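Local coordinates for putative lipoprotein (Clostridium difficile, PDB 4EXR), which is of unknown function but carries two PepSY (YPEB) domains, a family often found as peptidase propeptides, and binds a sodium ion in the crystal, at residues Glu23-Gln28 and Asn60-Thr65; Gln118-Ala123 and Gly129-Trp134. All blocks are in the same frame, centred on the assembly; numbering follows the deposited sequence. Where two conformers were deposited one is given.

Interaction 1 of 2, residues Glu23-Gln28 and Asn60-Thr65; sequences ENLMEQ and NKFVYT
L25 and F62 mark the closest pass of the two backbones, their CA atoms still 9.1 Å apart, so side chains must bridge the gap. Residues 23-28 make a compact turn with a short 3-10 segment at 25-26, facing strand residues 61-65. The turn is held from within. N of E27 donates to O of N24 at 3.1 Å, while the side chain of N24 closes an Asx turn by accepting at OD1 from N of M26, also at 3.1 Å. That donor lies 49° out of the carbonyl plane, away from the lone-pair directions. Asparagine suits the place because its short side chain can reach the backbone N two residues on.

Across the gap the work falls to F62, whose benzyl group projects from the strand toward the turn. With CG anti to the carbonyl carbon (chi1 -63°), its ring reaches both L25 and Q28. Strand 61-69 belongs to the large antiparallel sheet, within the first PepSY domain, and this contact packs the N-terminal loop ahead of helix 34-44 against it. F30 stacks edge-to-face on the same F62 ring and also touches L25, extending the apolar cluster.

L25 approaches obliquely, running past F62 in the opposite direction, and CD2 of L25 lies 3.6 Å from CE2 of F62. Leucine fits here because one methyl of its forked tip packs against the buried ring. Q28, at the partly exposed margin, suits its place as a flexible polar residue with a flat end; its chain, bent at chi2, crosses the phenyl group at about a right angle. Its amide plane is tilted 29° from the ring plane, with CD of Q28 3.6 Å from CZ of F62. OE1 of Q28, approaching the ring obliquely, is 3.6 Å from CE1 of F62.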
loop_
_atom_site.group_PDB
_atom_site.type_symbol
_atom_site.label_atom_id
_atom_site.label_comp_id
_atom_site.label_asym_id
_atom_site.label_seq_id
_atom_site.Cartn_x
_atom_site.Cartn_y
_atom_site.Cartn_z
ATOM N N GLU A 23 23.400 6.056 11.745
ATOM C CA GLU A 23 22.667 6.461 10.555
ATOM C C GLU A 23 23.554 6.604 9.314
ATOM O O GLU A 23 23.059 6.882 8.225
ATOM C CB GLU A 23 21.940 7.776 10.833
ATOM C CG GLU A 23 21.668 8.002 12.316
ATOM C CD GLU A 23 20.894 9.276 12.591
ATOM O OE1 GLU A 23 20.439 9.925 11.625
ATOM O OE2 GLU A 23 20.740 9.627 13.779
ATOM N N ASN A 24 24.858 6.412 9.474
ATOM C CA ASN A 24 25.772 6.504 8.340
ATOM C C ASN A 24 25.729 5.224 7.513
ATOM O O ASN A 24 26.177 4.174 7.970
ATOM C CB ASN A 24 27.202 6.778 8.822
ATOM C CG ASN A 24 28.098 7.340 7.728
ATOM O OD1 ASN A 24 27.789 7.256 6.538
ATOM N ND2 ASN A 24 29.213 7.924 8.133
ATOM N N LEU A 25 25.183 5.306 6.301
ATOM C CA LEU A 25 25.119 4.141 5.426
ATOM C C LEU A 25 26.510 3.648 5.058
ATOM O O LEU A 25 26.699 2.471 4.756
ATOM C CB LEU A 25 24.331 4.445 4.145
ATOM C CG LEU A 25 22.823 4.656 4.222
ATOM C CD1 LEU A 25 22.224 4.616 2.814
ATOM C CD2 LEU A 25 22.178 3.616 5.121
HETATM N N MSE A 26 27.480 4.555 5.079
HETATM C CA MSE A 26 28.858 4.213 4.745
HETATM C C MSE A 26 29.530 3.352 5.814
HETATM O O MSE A 26 30.517 2.667 5.537
HETATM C CB MSE A 26 29.676 5.482 4.500
HETATM C CG MSE A 26 29.526 6.023 3.095
HETATM SE SE MSE A 26 30.455 4.868 1.819
HETATM C CE MSE A 26 32.240 5.658 1.982
ATOM N N GLU A 27 28.996 3.385 7.031
ATOM C CA GLU A 27 29.576 2.611 8.121
ATOM C C GLU A 27 28.734 1.378 8.435
ATOM O O GLU A 27 28.872 0.776 9.500
ATOM C CB GLU A 27 29.763 3.490 9.366
ATOM C CG GLU A 27 30.775 4.615 9.156
ATOM C CD GLU A 27 30.822 5.606 10.308
ATOM O OE1 GLU A 27 29.890 5.605 11.140
ATOM O OE2 GLU A 27 31.795 6.390 10.376
ATOM N N GLN A 28 27.853 1.012 7.507
ATOM C CA GLN A 28 27.020 -0.174 7.681
ATOM C C GLN A 28 27.468 -1.284 6.743
ATOM O O GLN A 28 28.017 -1.020 5.672
ATOM C CB GLN A 28 25.541 0.151 7.410
ATOM C CG GLN A 28 24.909 1.093 8.420
ATOM C CD GLN A 28 24.737 0.467 9.789
ATOM O OE1 GLN A 28 24.470 -0.733 9.914
ATOM N NE2 GLN A 28 24.887 1.279 10.828
ATOM N N ASN A 60 14.732 1.071 13.342
ATOM C CA ASN A 60 15.863 0.193 13.617
ATOM C C ASN A 60 16.129 -0.846 12.528
ATOM O O ASN A 60 16.756 -1.879 12.786
ATOM C CB ASN A 60 15.699 -0.481 14.982
ATOM C CG ASN A 60 15.964 0.471 16.135
ATOM O OD1 ASN A 60 16.766 1.400 16.016
ATOM N ND2 ASN A 60 15.289 0.245 17.258
ATOM N N LYS A 61 15.660 -0.557 11.314
ATOM C CA LYS A 61 15.891 -1.415 10.160
ATOM C C LYS A 61 16.468 -0.597 9.005
ATOM O O LYS A 61 16.213 0.598 8.893
ATOM C CB LYS A 61 14.573 -2.025 9.676
ATOM C CG LYS A 61 13.941 -3.077 10.566
ATOM C CD LYS A 61 12.527 -3.376 10.067
ATOM C CE LYS A 61 11.944 -4.650 10.679
ATOM N NZ LYS A 61 12.360 -5.867 9.919
ATOM N N PHE A 62 17.241 -1.243 8.141
ATOM C CA PHE A 62 17.559 -0.644 6.855
ATOM C C PHE A 62 16.733 -1.376 5.823
ATOM O O PHE A 62 16.591 -2.605 5.866
ATOM C CB PHE A 62 19.053 -0.698 6.557
ATOM C CG PHE A 62 19.874 0.093 7.532
ATOM C CD1 PHE A 62 20.304 -0.481 8.721
ATOM C CD2 PHE A 62 20.168 1.427 7.290
ATOM C CE1 PHE A 62 21.043 0.251 9.636
ATOM C CE2 PHE A 62 20.915 2.167 8.211
ATOM C CZ PHE A 62 21.343 1.579 9.378
ATOM N N VAL A 63 16.164 -0.607 4.907
ATOM C CA VAL A 63 15.112 -1.122 4.054
ATOM C C VAL A 63 15.344 -0.707 2.607
ATOM O O VAL A 63 15.524 0.475 2.319
ATOM C CB VAL A 63 13.726 -0.592 4.538
ATOM C CG1 VAL A 63 12.600 -1.036 3.610
ATOM C CG2 VAL A 63 13.451 -1.044 5.984
ATOM N N TYR A 64 15.358 -1.694 1.714
ATOM C CA TYR A 64 15.310 -1.453 0.279
ATOM C C TYR A 64 13.871 -1.250 -0.126
ATOM O O TYR A 64 12.997 -2.021 0.280
ATOM C CB TYR A 64 15.821 -2.670 -0.497
ATOM C CG TYR A 64 17.308 -2.925 -0.403
ATOM C CD1 TYR A 64 18.226 -2.088 -1.046
ATOM C CD2 TYR A 64 17.793 -4.032 0.289
ATOM C CE1 TYR A 64 19.596 -2.338 -0.963
ATOM C CE2 TYR A 64 19.151 -4.292 0.370
ATOM C CZ TYR A 64 20.045 -3.451 -0.249
ATOM O OH TYR A 64 21.392 -3.732 -0.154
ATOM N N THR A 65 13.618 -0.223 -0.933
ATOM C CA THR A 65 12.304 -0.081 -1.555
ATOM C C THR A 65 12.534 -0.247 -3.045
ATOM O O THR A 65 13.374 0.442 -3.608
ATOM C CB THR A 65 11.675 1.296 -1.247
ATOM O OG1 THR A 65 11.547 1.443 0.172
ATOM C CG2 THR A 65 10.278 1.451 -1.910
#

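Interaction 2 of 2, residues Gln118-Ala123 and Gly129-Trp134; sequences QAMEIA and GIVKEW
M120, a selenomethionine, reaches from helix 116-126 to V131 and W134 on strand 130-139, a helix-then-strand unit of the second PepSY domain. Helix and strand follow each other through a short connection, and the helix packs on a face of the antiparallel sheet. At their nearest, the CA atoms of M120 and V131 are 7.4 Å apart, a gap filled by the long unbranched chain of M120.

The tight part is entirely apolar and buried. The side chains of M120 and V131 cross at about a right angle, with SE of M120 3.7 Å from CG1 of V131. Valine suits this position: as a beta-branched residue it favours a strand, and its CG1, anti to the backbone N (chi1 178°), is the branch that meets the selenium. The bend of M120 at chi3 turns its methyl out of line with the rest of the chain. M26 of the N-terminal loop also touches M120, and L124 of the same helix touches V131, enlarging the apolar cluster.

The contact loosens away from this core. Q118 and E121 lie on the exposed side of the helix, where polar chains can meet solvent, whereas K132 does not meet the helix; its NZ forms a salt bridge with E23 of the N-terminal loop. A123 faces the strand, but its CB stays 6.0 Å from CG2 of V131; instead it touches I147 as A119 touches Y145, two small residues that let the helix sit close to strand 142-151.

W134 completes the buried side with a Met-aromatic contact. Its broad indole spans the space between strand and helix, CG lying between the backbone N and the carbonyl carbon (chi1 66°). SE stands 64° off the normal of the five-membered ring, an oblique approach. Of the indole atoms, CD1 of W134 takes the contact, 4.1 Å from both SE and the methyl CE of M120.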
loop_
_atom_site.group_PDB
_atom_site.type_symbol
_atom_site.label_atom_id
_atom_site.label_comp_id
_atom_site.label_asym_id
_atom_site.label_seq_id
_atom_site.Cartn_x
_atom_site.Cartn_y
_atom_site.Cartn_z
ATOM N N GLN A 118 30.556 2.296 -4.361
ATOM C CA GLN A 118 31.329 3.120 -5.282
ATOM C C GLN A 118 30.696 4.488 -5.542
ATOM O O GLN A 118 31.394 5.496 -5.597
ATOM C CB GLN A 118 31.577 2.370 -6.598
ATOM C CG GLN A 118 32.584 1.226 -6.451
ATOM C CD GLN A 118 32.588 0.285 -7.646
ATOM O OE1 GLN A 118 31.573 0.109 -8.318
ATOM N NE2 GLN A 118 33.737 -0.332 -7.907
ATOM N N ALA A 119 29.376 4.533 -5.703
ATOM C CA ALA A 119 28.709 5.815 -5.920
ATOM C C ALA A 119 28.801 6.732 -4.697
ATOM O O ALA A 119 29.032 7.936 -4.836
ATOM C CB ALA A 119 27.244 5.605 -6.324
HETATM N N MSE A 120 28.603 6.164 -3.510
HETATM C CA MSE A 120 28.685 6.927 -2.265
HETATM C C MSE A 120 30.085 7.519 -2.037
HETATM O O MSE A 120 30.223 8.660 -1.580
HETATM C CB MSE A 120 28.302 6.055 -1.068
HETATM C CG MSE A 120 26.827 5.663 -0.999
HETATM SE SE MSE A 120 26.405 4.696 0.674
HETATM C CE MSE A 120 26.708 2.849 0.138
ATOM N N GLU A 121 31.121 6.750 -2.363
ATOM C CA GLU A 121 32.500 7.255 -2.261
ATOM C C GLU A 121 32.749 8.438 -3.195
ATOM O O GLU A 121 33.380 9.416 -2.810
ATOM C CB GLU A 121 33.506 6.140 -2.537
ATOM C CG GLU A 121 33.577 5.090 -1.439
ATOM C CD GLU A 121 34.339 3.851 -1.866
ATOM O OE1 GLU A 121 34.787 3.786 -3.037
ATOM O OE2 GLU A 121 34.480 2.936 -1.027
ATOM N N ILE A 122 32.248 8.351 -4.422
ATOM C CA ILE A 122 32.353 9.461 -5.363
ATOM C C ILE A 122 31.623 10.706 -4.845
ATOM O O ILE A 122 32.146 11.824 -4.905
ATOM C CB ILE A 122 31.807 9.066 -6.760
ATOM C CG1 ILE A 122 32.794 8.124 -7.454
ATOM C CG2 ILE A 122 31.560 10.309 -7.614
ATOM C CD1 ILE A 122 32.256 7.467 -8.712
ATOM N N ALA A 123 30.416 10.508 -4.326
ATOM C CA ALA A 123 29.622 11.620 -3.804
ATOM C C ALA A 123 30.289 12.276 -2.596
ATOM O O ALA A 123 30.251 13.499 -2.431
ATOM C CB ALA A 123 28.217 11.143 -3.441
ATOM N N GLY A 129 30.453 14.620 4.574
ATOM C CA GLY A 129 29.314 14.556 5.463
ATOM C C GLY A 129 28.951 13.117 5.722
ATOM O O GLY A 129 29.793 12.231 5.597
ATOM N N ILE A 130 27.689 12.895 6.074
ATOM C CA ILE A 130 27.169 11.571 6.379
ATOM C C ILE A 130 26.102 11.166 5.357
ATOM O O ILE A 130 25.148 11.912 5.126
ATOM C CB ILE A 130 26.517 11.557 7.774
ATOM C CG1 ILE A 130 27.520 11.998 8.848
ATOM C CG2 ILE A 130 25.946 10.188 8.085
ATOM C CD1 ILE A 130 28.774 11.155 8.906
ATOM N N VAL A 131 26.263 9.984 4.760
ATOM C CA VAL A 131 25.300 9.463 3.791
ATOM C C VAL A 131 24.097 8.866 4.512
ATOM O O VAL A 131 24.241 7.928 5.290
ATOM C CB VAL A 131 25.926 8.389 2.877
ATOM C CG1 VAL A 131 24.877 7.822 1.917
ATOM C CG2 VAL A 131 27.113 8.956 2.090
ATOM N N LYS A 132 22.914 9.411 4.244
ATOM C CA LYS A 132 21.692 8.991 4.920
ATOM C C LYS A 132 20.836 8.061 4.068
ATOM O O LYS A 132 20.122 7.217 4.599
ATOM C CB LYS A 132 20.839 10.211 5.278
ATOM C CG LYS A 132 21.507 11.193 6.222
ATOM C CD LYS A 132 21.635 10.620 7.622
ATOM C CE LYS A 132 22.265 11.632 8.567
ATOM N NZ LYS A 132 22.256 11.146 9.971
ATOM N N GLU A 133 20.891 8.251 2.752
ATOM C CA GLU A 133 20.065 7.483 1.829
ATOM C C GLU A 133 20.724 7.455 0.463
ATOM O O GLU A 133 21.521 8.331 0.127
ATOM C CB GLU A 133 18.662 8.105 1.709
ATOM C CG GLU A 133 17.680 7.287 0.858
ATOM C CD GLU A 133 16.559 8.117 0.261
ATOM O OE1 GLU A 133 16.041 9.005 0.967
ATOM O OE2 GLU A 133 16.200 7.883 -0.917
ATOM N N TRP A 134 20.405 6.425 -0.320
ATOM C CA TRP A 134 20.753 6.451 -1.731
ATOM C C TRP A 134 19.580 5.907 -2.525
ATOM O O TRP A 134 18.771 5.133 -2.012
ATOM C CB TRP A 134 22.066 5.726 -2.061
ATOM C CG TRP A 134 22.107 4.236 -1.847
ATOM C CD1 TRP A 134 22.742 3.568 -0.821
ATOM C CD2 TRP A 134 21.530 3.222 -2.687
ATOM N NE1 TRP A 134 22.584 2.214 -0.981
ATOM C CE2 TRP A 134 21.847 1.975 -2.108
ATOM C CE3 TRP A 134 20.777 3.250 -3.871
ATOM C CZ2 TRP A 134 21.428 0.774 -2.664
ATOM C CZ3 TRP A 134 20.372 2.051 -4.422
ATOM C CH2 TRP A 134 20.693 0.832 -3.818
#

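In the fold
From the N terminus, interaction 1 comes first: after helix 34-44 and strand 49-58 the chain returns, in strand 61-69, to residues 23-28, closing a long loop. Interaction 2 follows in series, closing a short one between helix 116-126 and strand 130-139, so neither nests in nor crosses the other. They nevertheless meet in space, their centres 12 Å apart. The N-terminal turn lies along strand 130-139: N of L25 probably donates to O of V131 at 3.0 Å, and OE1 of E23 forms a salt bridge to NZ of K132. Residues 23-28 thus touch both the strand 61-69 side and the strand 130-139 side of one continuous sheet.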